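Local atomic coordinates of uncharacterized periplasmic protein (Bacteroides vulgatus ATCC 8482, PDB entry 3ELG), a protein that is of unknown function but has a fold like that of beta-lactamase-inhibitor protein and probably acts in the periplasm. Residues A[80-85]-A[105-110]. Residues are numbered along the deposited sequence; the frame is centred on the assembly and turned at random.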
ATOM      1  N   GLN A  80      -7.537  -4.005  12.753  1.00 15.59           N
ATOM      2  CA  GLN A  80      -7.969  -3.466  14.057  1.00 17.82           C
ATOM      3  C   GLN A  80      -6.927  -3.668  15.180  1.00 16.37           C
ATOM      4  O   GLN A  80      -6.666  -2.787  15.990  1.00 16.80           O
ATOM      5  CB  GLN A  80      -9.319  -4.087  14.476  1.00 19.96           C
ATOM      6  CG  GLN A  80      -9.770  -3.569  15.815  1.00 24.49           C
ATOM      7  N   ALA A  81      -6.300  -4.839  15.205  1.00 18.35           N
ATOM      8  CA  ALA A  81      -5.319  -5.138  16.259  1.00 17.44           C
ATOM      9  C   ALA A  81      -4.142  -4.157  16.144  1.00 18.01           C
ATOM     10  O   ALA A  81      -3.559  -3.750  17.131  1.00 15.40           O
ATOM     11  CB  ALA A  81      -4.807  -6.628  16.160  1.00 17.49           C
ATOM     12  N   ILE A  82      -3.817  -3.801  14.900  1.00 16.21           N
ATOM     13  CA  ILE A  82      -2.658  -2.944  14.619  1.00 14.26           C
ATOM     14  C   ILE A  82      -3.014  -1.498  14.990  1.00 16.40           C
ATOM     15  O   ILE A  82      -2.242  -0.800  15.619  1.00 16.92           O
ATOM     16  CB  ILE A  82      -2.145  -3.108  13.145  1.00 15.24           C
ATOM     17  CG1 ILE A  82      -1.550  -4.522  12.965  1.00 15.71           C
ATOM     18  CG2 ILE A  82      -1.171  -1.961  12.794  1.00 16.02           C
ATOM     19  CD1 ILE A  82      -0.902  -4.791  11.617  1.00 14.49           C
ATOM     20  N   SER A  83      -4.226  -1.059  14.643  0.50 16.03           N
ATOM     21  CA  SER A  83      -4.649   0.311  14.980  0.50 16.41           C
ATOM     22  C   SER A  83      -4.706   0.497  16.508  0.50 16.77           C
ATOM     23  O   SER A  83      -4.369   1.566  17.030  0.50 16.84           O
ATOM     24  CB  SER A  83      -6.000   0.662  14.331  0.50 18.56           C
ATOM     25  OG  SER A  83      -6.905  -0.407  14.519  0.50 18.79           O
ATOM     26  N   LYS A  84      -5.095  -0.563  17.209  1.00 17.88           N
ATOM     27  CA  LYS A  84      -5.140  -0.527  18.670  1.00 19.03           C
ATOM     28  C   LYS A  84      -3.746  -0.291  19.194  1.00 17.11           C
ATOM     29  O   LYS A  84      -3.492   0.559  20.055  1.00 19.35           O
ATOM     30  CB  LYS A  84      -5.677  -1.850  19.220  1.00 18.59           C
ATOM     31  CG  LYS A  84      -5.745  -1.946  20.713  1.00 31.21           C
ATOM     32  CD  LYS A  84      -6.440  -3.232  21.145  1.00 39.66           C
ATOM     33  CE  LYS A  84      -6.173  -3.534  22.616  1.00 46.39           C
ATOM     34  NZ  LYS A  84      -6.566  -4.931  22.954  1.00 52.23           N
ATOM     35  N   TYR A  85      -2.825  -1.069  18.660  0.50 16.74           N
ATOM     36  CA  TYR A  85      -1.441  -0.983  19.085  0.50 16.55           C
ATOM     37  C   TYR A  85      -0.875   0.401  18.801  0.50 15.94           C
ATOM     38  O   TYR A  85      -0.194   0.996  19.630  0.50 19.89           O
ATOM     39  CB  TYR A  85      -0.598  -2.065  18.419  0.50 16.41           C
ATOM     40  CG  TYR A  85       0.726  -2.234  19.088  0.50 15.69           C
ATOM     41  CD1 TYR A  85       1.793  -1.422  18.748  0.50 11.03           C
ATOM     42  CD2 TYR A  85       0.904  -3.199  20.073  0.50 14.33           C
ATOM     43  CE1 TYR A  85       3.023  -1.552  19.389  0.50 16.09           C
ATOM     44  CE2 TYR A  85       2.114  -3.342  20.708  0.50 19.76           C
ATOM     45  CZ  TYR A  85       3.167  -2.519  20.359  0.50 16.49           C
ATOM     46  OH  TYR A  85       4.356  -2.710  21.006  0.50 15.27           O
ATOM     47  N   TYR A 105       2.836  -7.070   8.315  1.00 13.68           N
ATOM     48  CA  TYR A 105       2.560  -5.658   8.001  1.00 13.89           C
ATOM     49  C   TYR A 105       3.705  -4.738   8.440  1.00 16.22           C
ATOM     50  O   TYR A 105       4.403  -4.975   9.439  1.00 15.84           O
ATOM     51  CB  TYR A 105       1.282  -5.224   8.685  1.00 14.24           C
ATOM     52  CG  TYR A 105       0.050  -5.996   8.319  1.00 13.15           C
ATOM     53  CD1 TYR A 105      -0.273  -7.191   8.954  1.00 18.85           C
ATOM     54  CD2 TYR A 105      -0.798  -5.523   7.344  1.00 15.65           C
ATOM     55  CE1 TYR A 105      -1.416  -7.887   8.625  1.00 16.86           C
ATOM     56  CE2 TYR A 105      -1.933  -6.210   7.013  1.00 17.17           C
ATOM     57  CZ  TYR A 105      -2.232  -7.404   7.636  1.00 15.92           C
ATOM     58  OH  TYR A 105      -3.402  -8.033   7.287  1.00 21.07           O
ATOM     59  N   GLU A 106       3.919  -3.715   7.636  1.00 12.98           N
ATOM     60  CA  GLU A 106       4.902  -2.702   7.993  1.00 13.43           C
ATOM     61  C   GLU A 106       4.246  -1.357   7.824  1.00 13.01           C
ATOM     62  O   GLU A 106       3.751  -1.013   6.715  1.00 14.13           O
ATOM     63  CB  GLU A 106       6.100  -2.770   7.066  1.00 17.00           C
ATOM     64  CG  GLU A 106       6.770  -4.156   7.026  1.00 21.67           C
ATOM     65  CD  GLU A 106       7.910  -4.248   5.992  1.00 35.83           C
ATOM     66  OE1 GLU A 106       8.074  -3.348   5.137  1.00 31.25           O
ATOM     67  OE2 GLU A 106       8.645  -5.241   6.057  1.00 31.26           O
ATOM     68  N   LEU A 107       4.118  -0.651   8.934  1.00 12.08           N
ATOM     69  CA  LEU A 107       3.557   0.687   8.918  1.00 13.02           C
ATOM     70  C   LEU A 107       4.624   1.732   9.088  1.00 14.95           C
ATOM     71  O   LEU A 107       5.389   1.699  10.018  1.00 14.73           O
ATOM     72  CB  LEU A 107       2.541   0.864  10.022  1.00 11.88           C
ATOM     73  CG  LEU A 107       1.161   0.174   9.856  1.00 12.71           C
ATOM     74  CD1 LEU A 107       1.171  -1.338   9.779  1.00 15.42           C
ATOM     75  CD2 LEU A 107       0.201   0.671  10.908  1.00 16.85           C
ATOM     76  N   THR A 108       4.655   2.688   8.160  1.00 14.34           N
ATOM     77  CA  THR A 108       5.656   3.741   8.187  1.00 15.70           C
ATOM     78  C   THR A 108       5.038   5.050   8.622  1.00 17.62           C
ATOM     79  O   THR A 108       4.008   5.508   8.106  1.00 15.87           O
ATOM     80  CB  THR A 108       6.365   3.942   6.843  1.00 17.17           C
ATOM     81  OG1 THR A 108       6.862   2.691   6.382  1.00 17.79           O
ATOM     82  CG2 THR A 108       7.535   4.918   7.026  1.00 18.46           C
ATOM     83  N   LEU A 109       5.655   5.642   9.630  1.00 17.22           N
ATOM     84  CA  LEU A 109       5.147   6.893  10.187  1.00 15.30           C
ATOM     85  C   LEU A 109       5.728   8.083   9.423  1.00 13.24           C
ATOM     86  O   LEU A 109       6.690   7.960   8.646  1.00 16.53           O
ATOM     87  CB  LEU A 109       5.467   7.039  11.683  1.00 18.20           C
ATOM     88  CG  LEU A 109       5.053   5.818  12.517  1.00 26.28           C
ATOM     89  CD1 LEU A 109       5.316   6.009  14.020  1.00 23.58           C
ATOM     90  CD2 LEU A 109       3.568   5.486  12.286  1.00 35.60           C
ATOM     91  N   GLU A 110       5.146   9.222   9.726  1.00 18.04           N
ATOM     92  CA  GLU A 110       5.517  10.473   9.063  1.00 20.20           C
ATOM     93  C   GLU A 110       6.999  10.769   9.268  1.00 22.80           C
ATOM     94  O   GLU A 110       7.643  11.387   8.419  1.00 23.36           O
ATOM     95  CB  GLU A 110       4.686  11.651   9.594  1.00 22.50           C
ATOM     96  CG  GLU A 110       5.178  12.146  10.944  1.00 29.46           C
ATOM     97  CD  GLU A 110       4.791  11.236  12.106  1.00 40.95           C
ATOM     98  OE1 GLU A 110       3.567  11.081  12.357  1.00 37.02           O
ATOM     99  OE2 GLU A 110       5.718  10.681  12.754  1.00 37.60           O
TER
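Ile-82 on helix 80-89 packs against Tyr-105 and Leu-107 of strand 104-109. The contact belongs to the BLIP-like, PepSY-like fold, in which a helix lies over one face of an antiparallel sheet. Here helix 80-89 covers the half of the sheet formed by the later strands, including 104-109 and 114-117. Ile-82 is the only helix residue of segment 80-85 that touches segment 105-110, and its CB points at the strand. From CB the side chain divides. The CG2 branch stands anti to the backbone N and turns to Leu-107. It meets the two methyls of that leucine unequally, with CG2 3.5 Å from Leu-107 CD2 and 3.9 Å from Leu-107 CD1. The other branch leaves through CG1, beside the backbone N (chi1 -68°), and runs on extended (chi2 -175°). CG1 itself makes no close contact with the strand. It carries CD1 out to the root of the Tyr-105 ring. The approach to the ring is oblique. The phenol end of Tyr-105 extends past the isoleucine, and the Tyr-105 side chain also touches Pro-79, just before the helix. Ile-82 thus spans two strand residues that lie two positions apart, on the same face of the strand. Glu-106, between them, directs its CB away from the helix. Ile-82 and Leu-107 are buried, and both also touch Phe-117 on the neighbouring strand 114-117. Met-86, one turn further along the helix, continues the apolar cover over Leu-107 and Leu-109. At the far tip of the isoleucine, CD1 of Ile-82 lies 3.6 Å from both CG and CD1 of Tyr-105, with Tyr-105 CB just beyond at 3.7 Å.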